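Local coordinates for uncharacterized protein (Bifidobacterium adolescentis ATCC 15703, PDB 3CPG), which probably binds pyridoxal 5'-phosphate and takes part in keeping the cellular level of this cofactor in balance, at residues 139-144 with 161-166; 146-151 with 191-196; 115-120 with 133-138. One frame throughout, in Å; residues are numbered along the deposited sequence.

Interaction 1 of 3, residues 139-144 with 161-166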
# COMPACT_ATOMS: atom_id res chain seq x y z
N GLU A 139 -2.86 1.90 -4.63
CA GLU A 139 -2.44 2.98 -3.74
C GLU A 139 -1.88 4.23 -4.40
O GLU A 139 -1.69 5.25 -3.74
CB GLU A 139 -1.39 2.47 -2.75
CG GLU A 139 -1.88 1.42 -1.78
CD GLU A 139 -0.92 1.23 -0.62
OE1 GLU A 139 -0.13 2.16 -0.35
OE2 GLU A 139 -0.97 0.18 0.04
N SER A 140 -1.63 4.16 -5.71
CA SER A 140 -1.01 5.26 -6.42
C SER A 140 -1.91 6.17 -7.26
O SER A 140 -1.45 6.74 -8.25
CB SER A 140 0.09 4.70 -7.32
OG SER A 140 -0.47 3.73 -8.20
N VAL A 141 -3.18 6.30 -6.90
CA VAL A 141 -4.07 7.16 -7.67
C VAL A 141 -3.75 8.61 -7.29
O VAL A 141 -4.07 9.06 -6.19
CB VAL A 141 -5.54 6.82 -7.38
CG1 VAL A 141 -6.45 7.64 -8.29
CG2 VAL A 141 -5.77 5.33 -7.61
N ASP A 142 -3.12 9.33 -8.22
CA ASP A 142 -2.70 10.71 -7.97
C ASP A 142 -3.49 11.80 -8.67
O ASP A 142 -3.11 12.97 -8.63
CB ASP A 142 -1.22 10.84 -8.33
CG ASP A 142 -0.95 10.58 -9.81
OD1 ASP A 142 -1.68 9.77 -10.42
OD2 ASP A 142 -0.01 11.18 -10.37
N SER A 143 -4.60 11.43 -9.31
CA SER A 143 -5.39 12.43 -10.02
C SER A 143 -6.82 11.99 -10.30
O SER A 143 -7.13 10.79 -10.33
CB SER A 143 -4.73 12.79 -11.34
OG SER A 143 -4.78 11.68 -12.23
N ILE A 144 -7.70 12.96 -10.51
CA ILE A 144 -9.08 12.68 -10.83
C ILE A 144 -9.08 11.95 -12.16
O ILE A 144 -9.86 11.03 -12.39
CB ILE A 144 -9.91 13.98 -10.97
CG1 ILE A 144 -10.07 14.64 -9.59
CG2 ILE A 144 -11.26 13.67 -11.59
CD1 ILE A 144 -10.81 15.97 -9.62
N VAL A 161 -12.77 -1.73 -7.36
CA VAL A 161 -11.39 -1.85 -6.90
C VAL A 161 -11.13 -0.77 -5.87
O VAL A 161 -11.65 0.34 -5.97
CB VAL A 161 -10.38 -1.72 -8.09
CG1 VAL A 161 -10.47 -0.33 -8.71
CG2 VAL A 161 -8.97 -2.02 -7.60
N GLY A 162 -10.34 -1.10 -4.86
CA GLY A 162 -10.02 -0.11 -3.84
C GLY A 162 -8.96 0.84 -4.34
O GLY A 162 -8.15 0.48 -5.19
N VAL A 163 -8.97 2.07 -3.85
CA VAL A 163 -7.97 3.04 -4.25
C VAL A 163 -7.58 3.93 -3.08
O VAL A 163 -8.39 4.18 -2.19
CB VAL A 163 -8.46 3.98 -5.39
CG1 VAL A 163 -8.79 3.18 -6.64
CG2 VAL A 163 -9.67 4.78 -4.92
N LEU A 164 -6.33 4.37 -3.09
CA LEU A 164 -5.86 5.31 -2.08
C LEU A 164 -5.45 6.52 -2.90
O LEU A 164 -4.90 6.38 -3.99
CB LEU A 164 -4.63 4.78 -1.32
CG LEU A 164 -4.76 3.50 -0.49
CD1 LEU A 164 -3.54 3.38 0.43
CD2 LEU A 164 -6.03 3.52 0.34
N LEU A 165 -5.76 7.71 -2.40
CA LEU A 165 -5.37 8.93 -3.10
C LEU A 165 -3.94 9.21 -2.68
O LEU A 165 -3.64 9.40 -1.50
CB LEU A 165 -6.28 10.10 -2.69
CG LEU A 165 -5.81 11.50 -3.14
CD1 LEU A 165 -5.67 11.55 -4.66
CD2 LEU A 165 -6.82 12.53 -2.65
N GLU A 166 -3.05 9.21 -3.66
CA GLU A 166 -1.63 9.45 -3.43
C GLU A 166 -1.39 10.95 -3.43
O GLU A 166 -1.67 11.63 -4.42
CB GLU A 166 -0.81 8.81 -4.55
CG GLU A 166 0.69 8.94 -4.40
CD GLU A 166 1.41 8.42 -5.63
OE1 GLU A 166 1.31 9.06 -6.70
OE2 GLU A 166 2.07 7.37 -5.53
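The carbonyl oxygen Val141 O is gripped from the neighbouring strand by two donors: Glu166 N, 2.7 Å away in a nearly straight bond (168° at the hydrogen), and, more weakly, the CA-H of Leu165, whose CA stands 3.4 Å from Val141 O. This is the parallel pairing of strands 137-141 and 161-166, the two strands of a beta-alpha-beta unit of the TIM barrel, joined by helix 144-157. The amide of the same residue makes only a weak bond, Val141 N to Leu164 O at 3.4 Å; Val141 is the last residue of strand 137-141.

Beta-branched Val141 suits the buried outer layer: its CG1 is anti to the backbone N (chi1 -175°), which puts CG2 against Val163 CB at 3.7 Å, under Ala147 and Ile150 of the helix. Glu139 and Leu164 lie side by side and point the same way, the aliphatic part of the glutamate resting on the leucine with Glu139 CG 3.4 Å from Leu164 CD1. The carboxylate of Glu139 is hydrogen-bonded to Ser243 OG and His118 ND1.

Glu166 extends alongside Asp142, and their carboxylate planes stand 80° apart. Asp142 OD2 and Glu166 OE1 are 4.4 Å from each other, a proximity probably eased by Gln122 NE2, which is hydrogen-bonded to Glu166 OE1. The other oxygen, Glu166 OE2, rests 3.8 Å from Ser140 CB.

Interaction 2 of 3, residues 146-151 with 191-196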
# COMPACT_ATOMS: atom_id res chain seq x y z
N LEU A 146 -6.76 9.91 -13.51
CA LEU A 146 -6.42 8.50 -13.38
C LEU A 146 -7.58 7.73 -12.75
O LEU A 146 -7.93 6.65 -13.19
CB LEU A 146 -5.15 8.31 -12.53
CG LEU A 146 -4.65 6.88 -12.33
CD1 LEU A 146 -4.50 6.18 -13.67
CD2 LEU A 146 -3.31 6.88 -11.58
N ALA A 147 -8.18 8.32 -11.71
CA ALA A 147 -9.30 7.68 -11.03
C ALA A 147 -10.44 7.39 -12.00
O ALA A 147 -11.08 6.34 -11.91
CB ALA A 147 -9.79 8.58 -9.90
N GLU A 148 -10.68 8.32 -12.92
CA GLU A 148 -11.75 8.13 -13.91
C GLU A 148 -11.40 6.98 -14.85
O GLU A 148 -12.26 6.18 -15.20
CB GLU A 148 -11.94 9.41 -14.74
CG GLU A 148 -12.45 10.62 -13.97
CD GLU A 148 -12.58 11.85 -14.85
OE1 GLU A 148 -11.61 12.20 -15.54
OE2 GLU A 148 -13.67 12.48 -14.84
N LYS A 149 -10.14 6.91 -15.26
CA LYS A 149 -9.71 5.85 -16.16
C LYS A 149 -9.86 4.49 -15.49
O LYS A 149 -10.25 3.52 -16.13
CB LYS A 149 -8.26 6.07 -16.59
CG LYS A 149 -8.06 7.32 -17.42
CD LYS A 149 -6.59 7.56 -17.71
CE LYS A 149 -6.40 8.86 -18.46
NZ LYS A 149 -4.96 9.11 -18.75
N ILE A 150 -9.55 4.42 -14.20
CA ILE A 150 -9.68 3.16 -13.48
C ILE A 150 -11.16 2.84 -13.32
O ILE A 150 -11.58 1.69 -13.48
CB ILE A 150 -9.00 3.26 -12.09
CG1 ILE A 150 -7.49 3.46 -12.29
CG2 ILE A 150 -9.29 2.01 -11.26
CD1 ILE A 150 -6.71 3.71 -11.01
N SER A 151 -11.96 3.86 -13.04
CA SER A 151 -13.39 3.69 -12.88
C SER A 151 -14.04 3.09 -14.13
O SER A 151 -14.80 2.12 -14.05
CB SER A 151 -14.05 5.03 -12.56
OG SER A 151 -15.47 4.93 -12.59
N GLY A 191 -14.76 9.96 -4.80
CA GLY A 191 -15.85 9.32 -4.08
C GLY A 191 -17.13 9.17 -4.88
O GLY A 191 -17.97 8.33 -4.57
N THR A 192 -17.28 9.98 -5.93
CA THR A 192 -18.48 9.93 -6.76
C THR A 192 -18.38 8.93 -7.90
O THR A 192 -19.38 8.63 -8.56
CB THR A 192 -18.81 11.31 -7.37
OG1 THR A 192 -17.80 11.66 -8.33
CG2 THR A 192 -18.87 12.37 -6.29
N LEU A 193 -17.19 8.40 -8.14
CA LEU A 193 -16.99 7.45 -9.23
C LEU A 193 -17.40 6.02 -8.89
O LEU A 193 -17.09 5.52 -7.81
CB LEU A 193 -15.52 7.46 -9.66
CG LEU A 193 -14.98 8.80 -10.16
CD1 LEU A 193 -13.48 8.71 -10.39
CD2 LEU A 193 -15.70 9.18 -11.45
N ASP A 194 -18.10 5.37 -9.82
CA ASP A 194 -18.52 3.99 -9.62
C ASP A 194 -17.33 3.07 -9.89
O ASP A 194 -16.36 3.48 -10.53
CB ASP A 194 -19.65 3.62 -10.59
CG ASP A 194 -20.92 4.42 -10.36
OD1 ASP A 194 -21.34 4.54 -9.19
OD2 ASP A 194 -21.49 4.93 -11.35
N GLY A 195 -17.40 1.84 -9.40
CA GLY A 195 -16.31 0.91 -9.63
C GLY A 195 -15.08 1.09 -8.76
O GLY A 195 -14.14 0.30 -8.84
N ILE A 196 -15.07 2.13 -7.93
CA ILE A 196 -13.93 2.35 -7.04
C ILE A 196 -14.37 2.68 -5.62
O ILE A 196 -15.44 3.25 -5.39
CB ILE A 196 -12.99 3.48 -7.55
CG1 ILE A 196 -13.76 4.78 -7.74
CG2 ILE A 196 -12.31 3.05 -8.85
CD1 ILE A 196 -12.90 5.92 -8.26
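Ser151 and Leu193 meet where helix 144-157 packs on the loop that leads into strand 196-202. The serine hydroxyl, turned anti to its own amide nitrogen (chi1 171°), points out of the helix and donates to Asp194 O over 2.7 Å, tilted 20° from the carbonyl plane. A small polar side chain suits this place, since it lets the loop come close and supplies a donor to a carbonyl of irregular backbone.

Leu193 turns its CB toward the helix and spreads one methyl over the turn at Ala147: Leu193 CD1 sits 3.7 Å from Ala147 CB and equally near the carbonyl carbon of that alanine. The Leu193 and Glu148 side chains run at a slant, Leu193 CD1 4.2 Å from Glu148 CG. Deeper in, Ile196 and Ile150 cross at about a right angle, and their branch methyls meet, Ile150 CG2 to Ile196 CG2, at 4.0 Å. Ile190 and Val161 also touch Ile196. Gly195, between Asp194 and Ile196 in the chain, has a positive phi (78°), at which a CB would press on the preceding carbonyl oxygen. Such packing of an outer helix against the alpha-to-beta loop of the next unit belongs to the helical layer of a TIM barrel.

Interaction 3 of 3, residues 115-120 with 133-138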
# COMPACT_ATOMS: atom_id res chain seq x y z
N ILE A 115 -5.24 -11.76 2.36
CA ILE A 115 -4.00 -11.00 2.26
C ILE A 115 -4.15 -9.98 1.13
O ILE A 115 -4.23 -10.35 -0.05
CB ILE A 115 -2.78 -11.91 1.96
CG1 ILE A 115 -2.49 -12.80 3.17
CG2 ILE A 115 -1.55 -11.06 1.64
CD1 ILE A 115 -1.31 -13.73 2.98
N PRO A 116 -4.24 -8.69 1.46
CA PRO A 116 -4.39 -7.69 0.40
C PRO A 116 -3.18 -7.67 -0.54
O PRO A 116 -2.05 -7.86 -0.11
CB PRO A 116 -4.53 -6.38 1.18
CG PRO A 116 -5.22 -6.83 2.43
CD PRO A 116 -4.46 -8.09 2.79
N PHE A 117 -3.44 -7.46 -1.82
CA PHE A 117 -2.39 -7.40 -2.83
C PHE A 117 -2.56 -6.02 -3.46
O PHE A 117 -3.48 -5.81 -4.24
CB PHE A 117 -2.59 -8.52 -3.87
CG PHE A 117 -1.42 -8.74 -4.80
CD1 PHE A 117 -1.31 -9.93 -5.51
CD2 PHE A 117 -0.45 -7.76 -5.00
CE1 PHE A 117 -0.26 -10.15 -6.41
CE2 PHE A 117 0.60 -7.96 -5.89
CZ PHE A 117 0.70 -9.16 -6.60
N HIS A 118 -1.71 -5.08 -3.08
CA HIS A 118 -1.79 -3.72 -3.59
C HIS A 118 -0.76 -3.39 -4.66
O HIS A 118 0.26 -4.05 -4.78
CB HIS A 118 -1.59 -2.70 -2.46
CG HIS A 118 -2.65 -2.74 -1.41
ND1 HIS A 118 -2.82 -1.72 -0.50
CD2 HIS A 118 -3.57 -3.68 -1.09
CE1 HIS A 118 -3.80 -2.03 0.34
NE2 HIS A 118 -4.27 -3.22 -0.01
N LEU A 119 -1.06 -2.34 -5.42
CA LEU A 119 -0.13 -1.83 -6.41
C LEU A 119 0.27 -0.54 -5.71
O LEU A 119 -0.60 0.28 -5.38
CB LEU A 119 -0.79 -1.50 -7.75
CG LEU A 119 0.24 -0.91 -8.73
CD1 LEU A 119 1.19 -2.02 -9.16
CD2 LEU A 119 -0.44 -0.31 -9.94
N ILE A 120 1.56 -0.35 -5.46
CA ILE A 120 2.01 0.85 -4.78
C ILE A 120 2.90 1.73 -5.65
O ILE A 120 3.33 2.80 -5.22
CB ILE A 120 2.74 0.49 -3.47
CG1 ILE A 120 3.99 -0.33 -3.77
CG2 ILE A 120 1.81 -0.32 -2.57
CD1 ILE A 120 4.80 -0.70 -2.53
N PRO A 133 -7.40 -7.62 -12.50
CA PRO A 133 -7.75 -9.01 -12.19
C PRO A 133 -7.01 -9.55 -10.97
O PRO A 133 -7.30 -10.65 -10.50
CB PRO A 133 -7.34 -9.77 -13.46
CG PRO A 133 -7.41 -8.73 -14.53
CD PRO A 133 -6.82 -7.53 -13.85
N VAL A 134 -6.06 -8.78 -10.46
CA VAL A 134 -5.24 -9.23 -9.33
C VAL A 134 -5.26 -8.38 -8.05
O VAL A 134 -5.58 -8.88 -6.98
CB VAL A 134 -3.77 -9.38 -9.77
CG1 VAL A 134 -2.90 -9.79 -8.60
CG2 VAL A 134 -3.67 -10.40 -10.90
N VAL A 135 -4.91 -7.11 -8.18
CA VAL A 135 -4.85 -6.23 -7.01
C VAL A 135 -6.21 -5.75 -6.50
O VAL A 135 -7.09 -5.40 -7.30
CB VAL A 135 -3.96 -4.99 -7.30
CG1 VAL A 135 -2.62 -5.44 -7.86
CG2 VAL A 135 -4.66 -4.06 -8.27
N ASP A 136 -6.38 -5.74 -5.19
CA ASP A 136 -7.64 -5.27 -4.61
C ASP A 136 -7.59 -3.79 -4.29
O ASP A 136 -8.63 -3.17 -4.07
CB ASP A 136 -8.02 -6.06 -3.36
CG ASP A 136 -6.82 -6.58 -2.59
OD1 ASP A 136 -5.81 -5.86 -2.47
OD2 ASP A 136 -6.92 -7.72 -2.09
N THR A 137 -6.39 -3.23 -4.24
CA THR A 137 -6.24 -1.81 -3.96
C THR A 137 -5.09 -1.18 -4.75
O THR A 137 -3.99 -1.73 -4.79
CB THR A 137 -5.98 -1.53 -2.46
OG1 THR A 137 -7.06 -2.04 -1.67
CG2 THR A 137 -5.85 -0.03 -2.21
N ILE A 138 -5.37 -0.05 -5.38
CA ILE A 138 -4.35 0.70 -6.13
C ILE A 138 -4.02 1.93 -5.27
O ILE A 138 -4.80 2.88 -5.20
CB ILE A 138 -4.89 1.15 -7.50
CG1 ILE A 138 -5.22 -0.07 -8.36
CG2 ILE A 138 -3.85 2.03 -8.20
CD1 ILE A 138 -5.93 0.26 -9.67
O HOH W 1 -6.66 -3.49 1.44
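The first torsion of His118 (chi1 -63°) swings the imidazole beside its backbone N, opposite the carbonyl carbon, and so lays the ring over Thr137 CB; that of Thr137 (chi1 -59°) sets OG1 beside its own backbone N, on the NE2 side of the ring. The two side chains run side by side, and Thr137 CB stands over the centre of the imidazole, 3.4 Å from the centroid, in a CH-pi contact. Strands 113-119 and 137-141, to which they belong, are parallel neighbours in the TIM barrel and the two strands of a beta-alpha-beta unit with helix 128-131 between them.

The imidazole is held at its rim as well. A water lies in the ring plane 2.8 Å from His118 NE2, while ND1 is bonded to Glu139; Thr137 OG1 has its main partner in Gln199.

Leu119 N donates to Thr137 O at 3.1 Å, which holds the pairing of Leu119 with Ile138. Before the second strand begins, Asp136 grips both ends of Phe117. Its OD1 accepts from Phe117 N at 2.9 Å, on the syn side, somewhat out of the carboxylate plane, and its own amide N donates to Phe117 O at 3.1 Å. An aspartate is short enough to turn back in this way, though it also sets two acceptors, Asp136 OD1 and Phe117 O, 2.9 Å apart.

On the face that carries Phe117 and Leu119, apolar residues pack together. Leu119 packs on Val135 and, like Val134, on Val83 of helix 80-96. Val134 slants against the aromatic ring of Phe117, its CG1 meeting Phe117 CE1 at 3.4 Å.

How the interactions relate
Along the chain interaction 3 closes before interaction 1 opens, while the segments of interactions 1 and 2 alternate. Strand 137-141 is shared by interactions 3 and 1, whose centres lie about 12 Å apart, so three successive strands of the barrel sheet are tied in order: 113-119, 137-141 and 161-166. A probable hydrogen bond, Gly162 N to Asp136 O at 2.8 Å, links the two contacts. Interaction 2, centred about 9 Å from interaction 1 and about 16 Å from interaction 3, lies farther out, where helix 144-157 covers these strands. Interactions 3 and 1 thus join barrel strands nearer Lys57, the likely cofactor lysine, while interaction 2 packs the helical layer outside them.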